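Local coordinates for C-type diheme-containing protein (Kuenenia stuttgartiensis, PDB 6H5L) that probably carries electrons through its two covalently bound c-type hemes, as part of a reductase complex with a hydroxylamine oxidoreductase-like protein, at residues Asp64-Ile69 and Leu84-Arg89; Gly47-Arg52 and Ser58-Glu63. All blocks are in the same frame, centred on the assembly; numbering follows the deposited sequence.

Contact 1 of 2, residues Asp64-Ile69 and Leu84-Arg89; sequences DIYRTI and LTEEQR. With HEC (heme c), chain L.
Tyr66 and Arg89 lie at a slant to each other where helix 62-71 meets helix 86-91, the planes of ring and guanidinium only 19° apart. With CG anti to the backbone N (chi1 -177°), the long flat ring suits its place by reaching along the neighbouring helix: CE1 comes to 3.6 Å from Arg89 CB and the edge faces Glu86 O, nearly in plane. Tyr66 OH sits over one face of the Arg89 guanidinium.

Arg89 bends at chi3 and folds back on its own segment: NE (3.1 Å) and NH2 (3.1 Å) both bind Leu84 O from the same side of the carbonyl. Its NH1 bonds to Ser70 OG, tying the two helices together. Along the aliphatic part of Arg89, which runs past it in the opposite direction, branched Ile69 packs CG2 on CG at 3.9 Å and rests CG1 3.6 Å from the heme methyl CMB. Thr85, the N-cap, and Gln88 form a capping box: Gln88 N donates to Thr85 OG1, Thr85 N back to Gln88 OE1 (3.0 Å). This is helix packing beside the heme of a cytochrome c domain; the Ile69 side chain lies about 6 Å from that of Met78, an axial ligand of the iron.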
loop_
_atom_site.group_PDB
_atom_site.type_symbol
_atom_site.label_atom_id
_atom_site.label_comp_id
_atom_site.label_asym_id
_atom_site.label_seq_id
_atom_site.Cartn_x
_atom_site.Cartn_y
_atom_site.Cartn_z
ATOM N N ASP B 64 0.511 -53.913 -10.026
ATOM C CA ASP B 64 0.926 -52.593 -10.491
ATOM C C ASP B 64 -0.060 -52.037 -11.506
ATOM O O ASP B 64 -0.426 -50.857 -11.448
ATOM C CB ASP B 64 2.327 -52.663 -11.099
ATOM C CG ASP B 64 3.405 -52.886 -10.058
ATOM O OD1 ASP B 64 3.102 -52.770 -8.853
ATOM O OD2 ASP B 64 4.556 -53.182 -10.445
ATOM N N ILE B 65 -0.492 -52.871 -12.454
ATOM C CA ILE B 65 -1.429 -52.417 -13.477
ATOM C C ILE B 65 -2.782 -52.093 -12.855
ATOM O O ILE B 65 -3.382 -51.051 -13.143
ATOM C CB ILE B 65 -1.555 -53.471 -14.592
ATOM C CG1 ILE B 65 -0.185 -53.763 -15.207
ATOM C CG2 ILE B 65 -2.532 -53.005 -15.660
ATOM C CD1 ILE B 65 -0.194 -54.911 -16.197
ATOM N N TYR B 66 -3.281 -52.979 -11.989
ATOM C CA TYR B 66 -4.553 -52.730 -11.319
ATOM C C TYR B 66 -4.514 -51.444 -10.503
ATOM O O TYR B 66 -5.526 -50.744 -10.400
ATOM C CB TYR B 66 -4.911 -53.916 -10.422
ATOM C CG TYR B 66 -6.248 -53.786 -9.728
ATOM C CD1 TYR B 66 -7.412 -54.250 -10.327
ATOM C CD2 TYR B 66 -6.347 -53.194 -8.474
ATOM C CE1 TYR B 66 -8.636 -54.127 -9.698
ATOM C CE2 TYR B 66 -7.566 -53.065 -7.839
ATOM C CZ TYR B 66 -8.706 -53.534 -8.455
ATOM O OH TYR B 66 -9.917 -53.404 -7.822
ATOM N N ARG B 67 -3.360 -51.118 -9.919
ATOM C CA ARG B 67 -3.248 -49.891 -9.138
ATOM C C ARG B 67 -3.363 -48.665 -10.031
ATOM O O ARG B 67 -4.078 -47.712 -9.701
ATOM C CB ARG B 67 -1.927 -49.880 -8.373
ATOM C CG ARG B 67 -1.801 -48.744 -7.369
ATOM C CD ARG B 67 -0.504 -48.845 -6.583
ATOM N NE ARG B 67 -0.725 -48.665 -5.152
ATOM C CZ ARG B 67 0.247 -48.594 -4.248
ATOM N NH1 ARG B 67 1.515 -48.682 -4.626
ATOM N NH2 ARG B 67 -0.052 -48.431 -2.967
ATOM N N THR B 68 -2.660 -48.668 -11.167
ATOM C CA THR B 68 -2.715 -47.529 -12.078
ATOM C C THR B 68 -4.120 -47.336 -12.640
ATOM O O THR B 68 -4.580 -46.200 -12.804
ATOM C CB THR B 68 -1.707 -47.716 -13.212
ATOM O OG1 THR B 68 -0.431 -48.069 -12.662
ATOM C CG2 THR B 68 -1.561 -46.434 -14.016
ATOM N N ILE B 69 -4.813 -48.437 -12.942
ATOM C CA ILE B 69 -6.185 -48.351 -13.440
ATOM C C ILE B 69 -7.097 -47.730 -12.389
ATOM O O ILE B 69 -7.929 -46.869 -12.698
ATOM C CB ILE B 69 -6.684 -49.745 -13.867
ATOM C CG1 ILE B 69 -5.801 -50.321 -14.977
ATOM C CG2 ILE B 69 -8.136 -49.680 -14.313
ATOM C CD1 ILE B 69 -6.029 -51.800 -15.234
ATOM N N LEU B 84 -15.716 -48.176 -12.018
ATOM C CA LEU B 84 -15.878 -49.573 -12.385
ATOM C C LEU B 84 -15.703 -50.465 -11.160
ATOM O O LEU B 84 -15.070 -50.088 -10.170
ATOM C CB LEU B 84 -14.876 -49.967 -13.471
ATOM C CG LEU B 84 -15.032 -49.259 -14.819
ATOM C CD1 LEU B 84 -13.934 -49.682 -15.782
ATOM C CD2 LEU B 84 -16.405 -49.534 -15.415
ATOM N N THR B 85 -16.273 -51.664 -11.241
ATOM C CA THR B 85 -16.223 -52.582 -10.117
ATOM C C THR B 85 -14.821 -53.157 -9.951
ATOM O O THR B 85 -13.967 -53.068 -10.838
ATOM C CB THR B 85 -17.227 -53.721 -10.295
ATOM O OG1 THR B 85 -16.728 -54.652 -11.260
ATOM C CG2 THR B 85 -18.567 -53.177 -10.766
ATOM N N GLU B 86 -14.592 -53.738 -8.772
ATOM C CA GLU B 86 -13.331 -54.408 -8.480
ATOM C C GLU B 86 -13.014 -55.468 -9.529
ATOM O O GLU B 86 -11.892 -55.540 -10.042
ATOM C CB GLU B 86 -13.406 -55.030 -7.085
ATOM C CG GLU B 86 -12.163 -54.859 -6.234
ATOM C CD GLU B 86 -12.478 -54.843 -4.750
ATOM O OE1 GLU B 86 -13.007 -53.820 -4.266
ATOM O OE2 GLU B 86 -12.210 -55.858 -4.073
ATOM N N GLU B 87 -14.005 -56.299 -9.859
ATOM C CA GLU B 87 -13.795 -57.375 -10.823
ATOM C C GLU B 87 -13.558 -56.833 -12.228
ATOM O O GLU B 87 -12.725 -57.367 -12.973
ATOM C CB GLU B 87 -14.997 -58.318 -10.803
ATOM C CG GLU B 87 -14.967 -59.401 -11.862
ATOM C CD GLU B 87 -16.287 -60.136 -11.970
ATOM O OE1 GLU B 87 -17.208 -59.824 -11.186
ATOM O OE2 GLU B 87 -16.406 -61.024 -12.841
ATOM N N GLN B 88 -14.284 -55.779 -12.612
ATOM C CA GLN B 88 -14.137 -55.222 -13.954
ATOM C C GLN B 88 -12.721 -54.709 -14.189
ATOM O O GLN B 88 -12.112 -54.987 -15.228
ATOM C CB GLN B 88 -15.157 -54.104 -14.174
ATOM C CG GLN B 88 -16.573 -54.591 -14.437
ATOM C CD GLN B 88 -17.557 -53.452 -14.616
ATOM O OE1 GLN B 88 -17.573 -52.502 -13.832
ATOM N NE2 GLN B 88 -18.381 -53.538 -15.654
ATOM N N ARG B 89 -12.182 -53.950 -13.231
ATOM C CA ARG B 89 -10.815 -53.455 -13.364
ATOM C C ARG B 89 -9.802 -54.590 -13.358
ATOM O O ARG B 89 -8.738 -54.477 -13.978
ATOM C CB ARG B 89 -10.505 -52.467 -12.241
ATOM C CG ARG B 89 -11.169 -51.111 -12.389
ATOM C CD ARG B 89 -10.871 -50.244 -11.179
ATOM N NE ARG B 89 -11.949 -50.288 -10.195
ATOM C CZ ARG B 89 -11.776 -50.117 -8.889
ATOM N NH1 ARG B 89 -10.562 -49.908 -8.400
ATOM N NH2 ARG B 89 -12.816 -50.169 -8.070
HETATM FE FE HEC L . -5.429 -45.248 -19.867
HETATM C CHA HEC L . -2.110 -44.610 -19.298
HETATM C CHB HEC L . -5.061 -48.336 -18.367
HETATM C CHC HEC L . -8.745 -45.960 -20.472
HETATM C CHD HEC L . -5.807 -42.228 -21.474
HETATM N NA HEC L . -3.880 -46.282 -18.994
HETATM C C1A HEC L . -2.585 -45.829 -18.870
HETATM C C2A HEC L . -1.789 -46.842 -18.204
HETATM C C3A HEC L . -2.611 -47.886 -17.947
HETATM C C4A HEC L . -3.934 -47.542 -18.438
HETATM C CMA HEC L . -2.313 -49.240 -17.262
HETATM C CAA HEC L . -0.273 -46.594 -17.944
HETATM C CBA HEC L . 0.470 -47.489 -16.954
HETATM C CGA HEC L . 1.924 -47.086 -16.926
HETATM O O1A HEC L . 2.392 -46.449 -17.907
HETATM O O2A HEC L . 2.615 -47.404 -15.925
HETATM N NB HEC L . -6.665 -46.853 -19.504
HETATM C C1B HEC L . -6.316 -48.017 -18.844
HETATM C C2B HEC L . -7.508 -48.838 -18.734
HETATM C C3B HEC L . -8.519 -48.186 -19.319
HETATM C C4B HEC L . -8.011 -46.923 -19.811
HETATM C CMB HEC L . -7.570 -50.233 -18.075
HETATM C CAB HEC L . -9.987 -48.656 -19.454
HETATM C CBB HEC L . -10.690 -48.661 -18.078
HETATM N NC HEC L . -6.983 -44.282 -20.801
HETATM C C1C HEC L . -8.276 -44.749 -20.932
HETATM C C2C HEC L . -9.080 -43.691 -21.508
HETATM C C3C HEC L . -8.243 -42.725 -21.907
HETATM C C4C HEC L . -6.923 -43.034 -21.391
HETATM C CMC HEC L . -10.539 -43.878 -21.983
HETATM C CAC HEC L . -8.622 -41.421 -22.649
HETATM C CBC HEC L . -9.488 -40.523 -21.740
HETATM N ND HEC L . -4.158 -43.665 -20.318
HETATM C C1D HEC L . -4.544 -42.508 -20.993
HETATM C C2D HEC L . -3.395 -41.637 -21.106
HETATM C C3D HEC L . -2.244 -42.387 -20.425
HETATM C C4D HEC L . -2.812 -43.632 -19.967
HETATM C CMD HEC L . -3.345 -40.248 -21.775
HETATM C CAD HEC L . -0.781 -41.928 -20.252
HETATM C CBD HEC L . -0.686 -40.969 -19.073
HETATM C CGD HEC L . 0.730 -40.478 -18.935
HETATM O O1D HEC L . 1.657 -41.323 -18.836
HETATM O O2D HEC L . 0.930 -39.236 -18.913
#

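Contact 2 of 2, residues Gly47-Arg52 and Ser58-Glu63; sequences GAYKFR and SLPTDE. With HEC (heme c), chain L.
Part of the propionate pocket of a c-type heme is formed here, on the loop that leads into helix 62-71: segment 47-52 holds the heme carboxylate, and segment 58-63 packs behind it. Across the contact, Pro60 lies against Tyr49, its CG over one face of the ring at 3.6 Å from the centroid and 20° off the normal, a CH-pi contact. The proline and tyrosine side chains cross at about a right angle. Proline suits the place, since its rigid ring offers polarised C-H groups to an aromatic face.

Beyond Tyr49, Pro60 CB also meets Arg52 CG at 3.7 Å. The arginine chain turns at chi3, which brings NE back to Tyr49 O in a nearly straight bond of 2.6 Å with the acceptor in the guanidinium plane. Its aliphatic part thus serves as apolar packing while the charged end fastens the loop. A water joins the two segments where they make no direct hydrogen bond: it donates to Gly47 O and to Ser58 O and accepts from Tyr49 N. Gly47 has a positive phi (66°), a conformation that glycine adopts easily, and its O lies beside Leu59 CD2.

Toward the heme, Lys50 N donates to propionate O1A and Phe51 N to O2A at 2.9 Å. The extended Lys50 chain carries NZ to O1D of the other propionate, 3.1 Å away, and NZ also bonds to O1D of the second heme c, placing Lys50 between the two hemes. Lys50 CB lies over the centre of the Phe51 ring. Arg42 and Lys175 also bind this first heme. With two backbone N-H groups on one carboxylate and an ammonium shared between propionates of both hemes, the loop probably stabilises their negative charge and may thereby influence the heme potentials.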
loop_
_atom_site.group_PDB
_atom_site.type_symbol
_atom_site.label_atom_id
_atom_site.label_comp_id
_atom_site.label_asym_id
_atom_site.label_seq_id
_atom_site.Cartn_x
_atom_site.Cartn_y
_atom_site.Cartn_z
ATOM N N GLY B 47 5.142 -53.265 -23.721
ATOM C CA GLY B 47 5.427 -53.790 -22.402
ATOM C C GLY B 47 6.179 -52.842 -21.497
ATOM O O GLY B 47 6.798 -53.286 -20.527
ATOM N N ALA B 48 6.141 -51.542 -21.790
ATOM C CA ALA B 48 6.847 -50.522 -21.022
ATOM C C ALA B 48 5.827 -49.737 -20.207
ATOM O O ALA B 48 5.034 -48.970 -20.765
ATOM C CB ALA B 48 7.645 -49.601 -21.940
ATOM N N TYR B 49 5.852 -49.928 -18.891
ATOM C CA TYR B 49 4.945 -49.257 -17.972
ATOM C C TYR B 49 5.738 -48.298 -17.096
ATOM O O TYR B 49 6.771 -48.675 -16.533
ATOM C CB TYR B 49 4.186 -50.271 -17.112
ATOM C CG TYR B 49 3.118 -51.040 -17.864
ATOM C CD1 TYR B 49 3.456 -51.938 -18.869
ATOM C CD2 TYR B 49 1.772 -50.875 -17.561
ATOM C CE1 TYR B 49 2.485 -52.643 -19.554
ATOM C CE2 TYR B 49 0.793 -51.577 -18.242
ATOM C CZ TYR B 49 1.155 -52.459 -19.236
ATOM O OH TYR B 49 0.188 -53.161 -19.918
ATOM N N LYS B 50 5.255 -47.057 -16.991
ATOM C CA LYS B 50 5.983 -46.039 -16.239
ATOM C C LYS B 50 6.007 -46.347 -14.747
ATOM O O LYS B 50 7.007 -46.075 -14.071
ATOM C CB LYS B 50 5.371 -44.657 -16.477
ATOM C CG LYS B 50 5.576 -44.079 -17.858
ATOM C CD LYS B 50 5.077 -42.641 -17.898
ATOM C CE LYS B 50 5.141 -42.040 -19.292
ATOM N NZ LYS B 50 4.606 -40.649 -19.302
ATOM N N PHE B 51 4.919 -46.900 -14.217
ATOM C CA PHE B 51 4.672 -46.935 -12.777
ATOM C C PHE B 51 4.586 -48.384 -12.312
ATOM O O PHE B 51 3.588 -49.071 -12.558
ATOM C CB PHE B 51 3.409 -46.149 -12.457
ATOM C CG PHE B 51 3.324 -44.844 -13.193
ATOM C CD1 PHE B 51 4.260 -43.850 -12.964
ATOM C CD2 PHE B 51 2.331 -44.620 -14.133
ATOM C CE1 PHE B 51 4.198 -42.648 -13.645
ATOM C CE2 PHE B 51 2.262 -43.421 -14.815
ATOM C CZ PHE B 51 3.197 -42.437 -14.572
ATOM N N ARG B 52 5.644 -48.841 -11.648
ATOM C CA ARG B 52 5.780 -50.216 -11.201
ATOM C C ARG B 52 6.289 -50.241 -9.767
ATOM O O ARG B 52 6.677 -49.219 -9.194
ATOM C CB ARG B 52 6.745 -51.004 -12.100
ATOM C CG ARG B 52 6.291 -51.175 -13.540
ATOM C CD ARG B 52 7.482 -51.367 -14.472
ATOM N NE ARG B 52 8.105 -50.088 -14.794
ATOM C CZ ARG B 52 9.184 -49.601 -14.191
ATOM N NH1 ARG B 52 9.787 -50.294 -13.236
ATOM N NH2 ARG B 52 9.664 -48.419 -14.550
ATOM N N SER B 58 11.890 -54.080 -16.080
ATOM C CA SER B 58 11.020 -55.203 -15.786
ATOM C C SER B 58 9.585 -54.906 -16.207
ATOM O O SER B 58 9.178 -53.752 -16.373
ATOM C CB SER B 58 11.061 -55.542 -14.296
ATOM O OG SER B 58 9.982 -56.386 -13.931
ATOM N N LEU B 59 8.819 -55.977 -16.387
ATOM C CA LEU B 59 7.388 -55.855 -16.579
ATOM C C LEU B 59 6.736 -55.395 -15.279
ATOM O O LEU B 59 7.321 -55.523 -14.201
ATOM C CB LEU B 59 6.795 -57.193 -17.014
ATOM C CG LEU B 59 7.382 -57.883 -18.245
ATOM C CD1 LEU B 59 6.796 -59.276 -18.385
ATOM C CD2 LEU B 59 7.125 -57.064 -19.500
ATOM N N PRO B 60 5.528 -54.846 -15.348
ATOM C CA PRO B 60 4.781 -54.578 -14.119
ATOM C C PRO B 60 4.140 -55.847 -13.587
ATOM O O PRO B 60 3.828 -56.777 -14.335
ATOM C CB PRO B 60 3.717 -53.572 -14.567
ATOM C CG PRO B 60 3.468 -53.937 -15.986
ATOM C CD PRO B 60 4.814 -54.344 -16.538
ATOM N N THR B 61 3.952 -55.881 -12.272
ATOM C CA THR B 61 3.139 -56.937 -11.696
ATOM C C THR B 61 1.674 -56.690 -12.040
ATOM O O THR B 61 1.275 -55.580 -12.402
ATOM C CB THR B 61 3.320 -57.002 -10.179
ATOM O OG1 THR B 61 2.759 -55.827 -9.580
ATOM C CG2 THR B 61 4.794 -57.094 -9.819
ATOM N N ASP B 62 0.869 -57.750 -11.939
ATOM C CA ASP B 62 -0.565 -57.590 -12.162
ATOM C C ASP B 62 -1.165 -56.583 -11.192
ATOM O O ASP B 62 -2.138 -55.896 -11.528
ATOM C CB ASP B 62 -1.276 -58.938 -12.044
ATOM C CG ASP B 62 -0.823 -59.931 -13.096
ATOM O OD1 ASP B 62 0.165 -59.637 -13.801
ATOM O OD2 ASP B 62 -1.458 -61.000 -13.221
ATOM N N GLU B 63 -0.588 -56.471 -9.993
ATOM C CA GLU B 63 -1.065 -55.496 -9.020
ATOM C C GLU B 63 -0.660 -54.078 -9.403
ATOM O O GLU B 63 -1.408 -53.131 -9.141
ATOM C CB GLU B 63 -0.532 -55.843 -7.629
ATOM C CG GLU B 63 -0.940 -57.227 -7.119
ATOM C CD GLU B 63 -0.142 -58.349 -7.756
ATOM O OE1 GLU B 63 0.988 -58.089 -8.216
ATOM O OE2 GLU B 63 -0.654 -59.486 -7.811
HETATM FE FE HEC L . -5.429 -45.248 -19.867
HETATM C CHA HEC L . -2.110 -44.610 -19.298
HETATM C CHB HEC L . -5.061 -48.336 -18.367
HETATM C CHC HEC L . -8.745 -45.960 -20.472
HETATM C CHD HEC L . -5.807 -42.228 -21.474
HETATM N NA HEC L . -3.880 -46.282 -18.994
HETATM C C1A HEC L . -2.585 -45.829 -18.870
HETATM C C2A HEC L . -1.789 -46.842 -18.204
HETATM C C3A HEC L . -2.611 -47.886 -17.947
HETATM C C4A HEC L . -3.934 -47.542 -18.438
HETATM C CMA HEC L . -2.313 -49.240 -17.262
HETATM C CAA HEC L . -0.273 -46.594 -17.944
HETATM C CBA HEC L . 0.470 -47.489 -16.954
HETATM C CGA HEC L . 1.924 -47.086 -16.926
HETATM O O1A HEC L . 2.392 -46.449 -17.907
HETATM O O2A HEC L . 2.615 -47.404 -15.925
HETATM N NB HEC L . -6.665 -46.853 -19.504
HETATM C C1B HEC L . -6.316 -48.017 -18.844
HETATM C C2B HEC L . -7.508 -48.838 -18.734
HETATM C C3B HEC L . -8.519 -48.186 -19.319
HETATM C C4B HEC L . -8.011 -46.923 -19.811
HETATM C CMB HEC L . -7.570 -50.233 -18.075
HETATM C CAB HEC L . -9.987 -48.656 -19.454
HETATM C CBB HEC L . -10.690 -48.661 -18.078
HETATM N NC HEC L . -6.983 -44.282 -20.801
HETATM C C1C HEC L . -8.276 -44.749 -20.932
HETATM C C2C HEC L . -9.080 -43.691 -21.508
HETATM C C3C HEC L . -8.243 -42.725 -21.907
HETATM C C4C HEC L . -6.923 -43.034 -21.391
HETATM C CMC HEC L . -10.539 -43.878 -21.983
HETATM C CAC HEC L . -8.622 -41.421 -22.649
HETATM C CBC HEC L . -9.488 -40.523 -21.740
HETATM N ND HEC L . -4.158 -43.665 -20.318
HETATM C C1D HEC L . -4.544 -42.508 -20.993
HETATM C C2D HEC L . -3.395 -41.637 -21.106
HETATM C C3D HEC L . -2.244 -42.387 -20.425
HETATM C C4D HEC L . -2.812 -43.632 -19.967
HETATM C CMD HEC L . -3.345 -40.248 -21.775
HETATM C CAD HEC L . -0.781 -41.928 -20.252
HETATM C CBD HEC L . -0.686 -40.969 -19.073
HETATM C CGD HEC L . 0.730 -40.478 -18.935
HETATM O O1D HEC L . 1.657 -41.323 -18.836
HETATM O O2D HEC L . 0.930 -39.236 -18.913
HETATM O O HOH W 1 7.389 -52.368 -17.841
#

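In the fold
Helix 62-71 is common to both contacts: contact 2 forms at its start and contact 1 farther along, with Ile65 packing on Pro60 and Tyr49 between them. Contact 2 is fully buried and nearer the middle of the chain, whereas contact 1 is partly buried and includes an exposed glutamate. Their chemistry follows. Contact 1 joins two helices by aromatic and aliphatic packing and by the hydrogen bond from Arg89 to Ser70, and reaches the heme through aliphatic carbons; contact 2 joins loop to helix start, bridges its segments by water and grips the heme propionates with polar groups. Together they line the same heme on its hydrophobic and its acidic parts.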